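Fimbrial structural subunit (Actinomyces naeslundii, PDB 3QDH) builds the shaft of type 2 fimbriae as its structural subunit, seen here as its C-terminal domains, and probably mediates adhesion to streptococci and host cells during oral biofilm development. Local coordinates at residues I4-N16 with L23-L35. Numbering follows the deposited sequence.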
loop_
_atom_site.group_PDB
_atom_site.type_symbol
_atom_site.label_atom_id
_atom_site.label_comp_id
_atom_site.label_asym_id
_atom_site.label_seq_id
_atom_site.Cartn_x
_atom_site.Cartn_y
_atom_site.Cartn_z
ATOM N N ILE A 4 -9.204 25.069 -2.221
ATOM C CA ILE A 4 -9.253 23.713 -1.605
ATOM C C ILE A 4 -8.501 22.699 -2.464
ATOM O O ILE A 4 -8.743 22.590 -3.673
ATOM C CB ILE A 4 -10.711 23.227 -1.402
ATOM C CG1 ILE A 4 -11.521 24.240 -0.581
ATOM C CG2 ILE A 4 -10.739 21.850 -0.746
ATOM C CD1 ILE A 4 -10.966 24.503 0.798
ATOM N N SER A 5 -7.594 21.959 -1.832
ATOM C CA SER A 5 -6.792 20.963 -2.529
ATOM C C SER A 5 -6.579 19.710 -1.665
ATOM O O SER A 5 -6.734 19.751 -0.440
ATOM C CB SER A 5 -5.451 21.561 -2.955
ATOM O OG SER A 5 -4.604 21.765 -1.838
ATOM N N VAL A 6 -6.266 18.598 -2.324
ATOM C CA VAL A 6 -6.026 17.319 -1.651
ATOM C C VAL A 6 -4.690 16.777 -2.092
ATOM O O VAL A 6 -4.371 16.798 -3.283
ATOM C CB VAL A 6 -7.061 16.227 -2.022
ATOM C CG1 VAL A 6 -7.192 15.210 -0.876
ATOM C CG2 VAL A 6 -8.392 16.825 -2.379
ATOM N N GLU A 7 -3.914 16.281 -1.138
ATOM C CA GLU A 7 -2.611 15.717 -1.446
ATOM C C GLU A 7 -2.599 14.248 -1.059
ATOM O O GLU A 7 -3.129 13.871 -0.009
ATOM C CB GLU A 7 -1.491 16.482 -0.722
ATOM C CG GLU A 7 -1.254 17.919 -1.238
ATOM C CD GLU A 7 -2.400 18.863 -0.918
ATOM O OE1 GLU A 7 -2.717 19.034 0.275
ATOM O OE2 GLU A 7 -3.003 19.457 -1.848
ATOM N N LYS A 8 -1.982 13.420 -1.896
ATOM C CA LYS A 8 -1.895 11.997 -1.602
ATOM C C LYS A 8 -0.452 11.515 -1.694
ATOM O O LYS A 8 0.316 11.965 -2.565
ATOM C CB LYS A 8 -2.816 11.196 -2.543
ATOM C CG LYS A 8 -2.874 9.702 -2.251
ATOM C CD LYS A 8 -4.036 9.014 -2.972
ATOM C CE LYS A 8 -4.094 7.547 -2.539
ATOM N NZ LYS A 8 -5.285 6.749 -2.981
ATOM N N SER A 9 -0.086 10.620 -0.778
ATOM C CA SER A 9 1.227 9.985 -0.778
ATOM C C SER A 9 1.082 8.477 -0.593
ATOM O O SER A 9 -0.028 7.928 -0.688
ATOM C CB SER A 9 2.109 10.576 0.331
ATOM O OG SER A 9 3.455 10.138 0.195
ATOM N N ILE A 10 2.211 7.808 -0.357
ATOM C CA ILE A 10 2.242 6.374 -0.035
ATOM C C ILE A 10 3.277 6.121 1.064
ATOM O O ILE A 10 4.392 6.632 1.002
ATOM C CB ILE A 10 2.643 5.481 -1.257
ATOM C CG1 ILE A 10 1.839 5.832 -2.514
ATOM C CG2 ILE A 10 2.453 3.993 -0.925
ATOM C CD1 ILE A 10 2.403 5.186 -3.806
ATOM N N GLN A 11 2.897 5.339 2.069
ATOM C CA GLN A 11 3.832 4.883 3.086
ATOM C C GLN A 11 4.913 3.992 2.469
ATOM O O GLN A 11 4.606 3.134 1.642
ATOM C CB GLN A 11 3.089 4.061 4.143
ATOM C CG GLN A 11 2.822 4.785 5.445
ATOM C CD GLN A 11 2.901 3.838 6.633
ATOM O OE1 GLN A 11 2.345 2.741 6.603
ATOM N NE2 GLN A 11 3.612 4.252 7.680
ATOM N N GLU A 12 6.167 4.208 2.870
ATOM C CA GLU A 12 7.261 3.259 2.607
ATOM C C GLU A 12 6.728 1.833 2.687
ATOM O O GLU A 12 6.341 1.384 3.767
ATOM C CB GLU A 12 8.337 3.386 3.686
ATOM C CG GLU A 12 9.500 4.298 3.414
ATOM C CD GLU A 12 10.671 3.972 4.334
ATOM O OE1 GLU A 12 10.801 4.616 5.406
ATOM O OE2 GLU A 12 11.444 3.046 4.000
ATOM N N GLN A 13 6.727 1.107 1.572
ATOM C CA GLN A 13 6.185 -0.258 1.569
ATOM C C GLN A 13 6.879 -1.212 2.558
ATOM O O GLN A 13 6.242 -2.128 3.087
ATOM C CB GLN A 13 6.180 -0.861 0.156
ATOM C CG GLN A 13 5.268 -2.083 0.008
ATOM C CD GLN A 13 3.812 -1.789 0.386
ATOM O OE1 GLN A 13 3.290 -0.707 0.109
ATOM N NE2 GLN A 13 3.157 -2.758 1.013
ATOM N N LYS A 14 8.169 -0.976 2.801
ATOM C CA LYS A 14 8.959 -1.727 3.788
ATOM C C LYS A 14 8.241 -1.839 5.135
ATOM O O LYS A 14 8.205 -2.909 5.747
ATOM C CB LYS A 14 10.328 -1.063 3.978
ATOM C CG LYS A 14 11.282 -1.834 4.876
ATOM C CD LYS A 14 12.719 -1.334 4.746
ATOM C CE LYS A 14 13.606 -1.872 5.869
ATOM N NZ LYS A 14 13.544 -3.358 6.013
ATOM N N LEU A 15 7.654 -0.728 5.575
ATOM C CA LEU A 15 6.946 -0.662 6.853
ATOM C C LEU A 15 5.710 -1.551 6.910
ATOM O O LEU A 15 5.200 -1.850 7.994
ATOM C CB LEU A 15 6.549 0.781 7.153
ATOM C CG LEU A 15 7.646 1.847 7.122
ATOM C CD1 LEU A 15 7.030 3.208 7.427
ATOM C CD2 LEU A 15 8.797 1.528 8.085
ATOM N N ASN A 16 5.228 -1.975 5.745
ATOM C CA ASN A 16 4.013 -2.774 5.667
ATOM C C ASN A 16 4.225 -4.179 5.092
ATOM O O ASN A 16 3.363 -5.049 5.236
ATOM C CB ASN A 16 2.928 -2.011 4.898
ATOM C CG ASN A 16 2.588 -0.662 5.542
ATOM O OD1 ASN A 16 2.664 0.392 4.892
ATOM N ND2 ASN A 16 2.230 -0.690 6.827
ATOM N N LEU A 23 -0.517 -4.790 3.523
ATOM C CA LEU A 23 -1.270 -3.562 3.272
ATOM C C LEU A 23 -0.458 -2.576 2.433
ATOM O O LEU A 23 0.768 -2.519 2.535
ATOM C CB LEU A 23 -1.663 -2.893 4.597
ATOM C CG LEU A 23 -2.614 -3.648 5.525
ATOM C CD1 LEU A 23 -2.647 -2.986 6.889
ATOM C CD2 LEU A 23 -4.012 -3.740 4.933
ATOM N N ILE A 24 -1.141 -1.815 1.583
ATOM C CA ILE A 24 -0.571 -0.561 1.090
ATOM C C ILE A 24 -1.328 0.539 1.827
ATOM O O ILE A 24 -2.557 0.509 1.895
ATOM C CB ILE A 24 -0.728 -0.360 -0.445
ATOM C CG1 ILE A 24 0.029 -1.439 -1.231
ATOM C CG2 ILE A 24 -0.207 1.013 -0.859
ATOM C CD1 ILE A 24 -0.174 -1.351 -2.751
ATOM N N LYS A 25 -0.576 1.478 2.396
ATOM C CA LYS A 25 -1.138 2.599 3.138
ATOM C C LYS A 25 -0.872 3.922 2.431
ATOM O O LYS A 25 0.272 4.239 2.074
ATOM C CB LYS A 25 -0.586 2.631 4.574
ATOM C CG LYS A 25 -1.195 1.549 5.446
ATOM C CD LYS A 25 -0.754 1.649 6.895
ATOM C CE LYS A 25 -1.304 0.474 7.691
ATOM N NZ LYS A 25 -1.163 0.712 9.154
ATOM N N PHE A 26 -1.950 4.682 2.237
ATOM C CA PHE A 26 -1.903 5.948 1.516
ATOM C C PHE A 26 -2.282 7.105 2.431
ATOM O O PHE A 26 -3.471 7.300 2.694
ATOM C CB PHE A 26 -2.925 5.972 0.374
ATOM C CG PHE A 26 -2.753 4.904 -0.672
ATOM C CD1 PHE A 26 -1.714 4.968 -1.602
ATOM C CD2 PHE A 26 -3.690 3.879 -0.788
ATOM C CE1 PHE A 26 -1.582 3.999 -2.599
ATOM C CE2 PHE A 26 -3.569 2.902 -1.791
ATOM C CZ PHE A 26 -2.513 2.964 -2.693
ATOM N N PRO A 27 -1.292 7.891 2.891
ATOM C CA PRO A 27 -1.597 9.146 3.591
ATOM C C PRO A 27 -2.270 10.161 2.659
ATOM O O PRO A 27 -1.787 10.413 1.545
ATOM C CB PRO A 27 -0.219 9.632 4.072
ATOM C CG PRO A 27 0.658 8.426 4.023
ATOM C CD PRO A 27 0.156 7.619 2.864
ATOM N N VAL A 28 -3.413 10.691 3.098
ATOM C CA VAL A 28 -4.189 11.656 2.327
ATOM C C VAL A 28 -4.408 12.871 3.220
ATOM O O VAL A 28 -4.751 12.716 4.398
ATOM C CB VAL A 28 -5.567 11.062 1.863
ATOM C CG1 VAL A 28 -6.496 12.158 1.349
ATOM C CG2 VAL A 28 -5.368 9.987 0.784
ATOM N N SER A 29 -4.185 14.070 2.689
ATOM C CA SER A 29 -4.400 15.283 3.484
ATOM C C SER A 29 -4.933 16.478 2.684
ATOM O O SER A 29 -4.673 16.621 1.489
ATOM C CB SER A 29 -3.144 15.670 4.287
ATOM O OG SER A 29 -2.133 16.176 3.447
ATOM N N SER A 30 -5.688 17.328 3.376
ATOM C CA SER A 30 -6.218 18.554 2.803
ATOM C C SER A 30 -6.061 19.686 3.822
ATOM O O SER A 30 -6.449 19.545 4.991
ATOM C CB SER A 30 -7.696 18.358 2.437
ATOM O OG SER A 30 -8.214 19.521 1.807
ATOM N N THR A 31 -5.481 20.799 3.388
ATOM C CA THR A 31 -5.308 21.948 4.278
ATOM C C THR A 31 -6.662 22.631 4.470
ATOM O O THR A 31 -7.328 22.976 3.499
ATOM C CB THR A 31 -4.286 22.950 3.715
ATOM O OG1 THR A 31 -2.998 22.324 3.644
ATOM C CG2 THR A 31 -4.196 24.188 4.617
ATOM N N ALA A 32 -7.072 22.801 5.731
ATOM C CA ALA A 32 -8.349 23.440 6.034
ATOM C C ALA A 32 -8.332 24.919 5.634
ATOM O O ALA A 32 -7.405 25.659 5.996
ATOM C CB ALA A 32 -8.697 23.270 7.524
ATOM N N PRO A 33 -9.350 25.361 4.871
ATOM C CA PRO A 33 -9.439 26.766 4.470
ATOM C C PRO A 33 -9.671 27.694 5.662
ATOM O O PRO A 33 -10.047 27.242 6.748
ATOM C CB PRO A 33 -10.661 26.797 3.545
ATOM C CG PRO A 33 -11.478 25.652 3.958
ATOM C CD PRO A 33 -10.514 24.580 4.413
ATOM N N THR A 34 -9.438 28.983 5.440
ATOM C CA THR A 34 -9.746 30.015 6.414
ATOM C C THR A 34 -11.153 30.522 6.121
ATOM O O THR A 34 -11.389 31.159 5.098
ATOM C CB THR A 34 -8.709 31.159 6.342
ATOM O OG1 THR A 34 -7.400 30.602 6.505
ATOM C CG2 THR A 34 -8.948 32.166 7.446
ATOM N N LEU A 35 -12.100 30.198 6.997
ATOM C CA LEU A 35 -13.483 30.587 6.767
ATOM C C LEU A 35 -13.768 31.929 7.429
ATOM O O LEU A 35 -13.208 32.237 8.482
ATOM C CB LEU A 35 -14.461 29.510 7.273
ATOM C CG LEU A 35 -14.311 28.059 6.787
ATOM C CD1 LEU A 35 -15.445 27.191 7.323
ATOM C CD2 LEU A 35 -14.217 27.935 5.269
HETATM O O HOH W 1 -6.855 23.020 0.827
HETATM O O HOH W 2 -4.268 20.954 0.790
HETATM O O HOH W 3 -0.618 13.243 2.103
HETATM O O HOH W 4 -2.215 18.887 2.635
HETATM O O HOH W 5 2.560 1.099 2.090
HETATM O O HOH W 6 0.877 -4.928 6.093
#
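The hydroxyl OG of Ser30 donates to the carbonyl O of Ser5 at 2.7 Å, reaching it from a tilt out of the carbonyl plane. Next along, the two segments pair as antiparallel strands: Glu7 N meets Ser29 O at 2.8 Å, and Ser29 N returns a bond to Glu7 O. Ser9 N to Pro27 O and Gln11 N to Lys25 O carry the ladder onward, though Pro27 has no N-H to give back, and Ser9 O stays buried without a hydrogen-bond partner, in the plane of the Phe26 ring at its edge.

Lys8 leaves its strand with CG anti to the backbone N (chi1 -176°) and runs fully extended, its CG brushing Val28 CG2 and its CE resting 3.5 Å from Phe26 CG. NZ then sits over the ring face, 4.1 Å from the Phe26 centroid and 19° off the normal, while Ile24 CG2 lies against the opposite face, toward the rim. NZ is joined covalently to Asn121 CG, the intramolecular isopeptide bond of this CnaA-like domain, and also hydrogen-bonds Asp48. As an amide it should carry little of a lysine's charge.

Farther on, the bent side chain of Gln13 brings NE2 to Leu23 O at 2.8 Å, filling in where the backbone pairing has stopped.

The 4-16 segment thus borders the five-stranded sheet, with strand 23-31 bonded to strand 102-111 on its other side. Val6, Phe26 and Val28 face strand 118-131, the strand that carries Asn121, so that the isopeptide bond ties strand 7-8 to it, and Ile10 and Ile24 lean on strand 154-165.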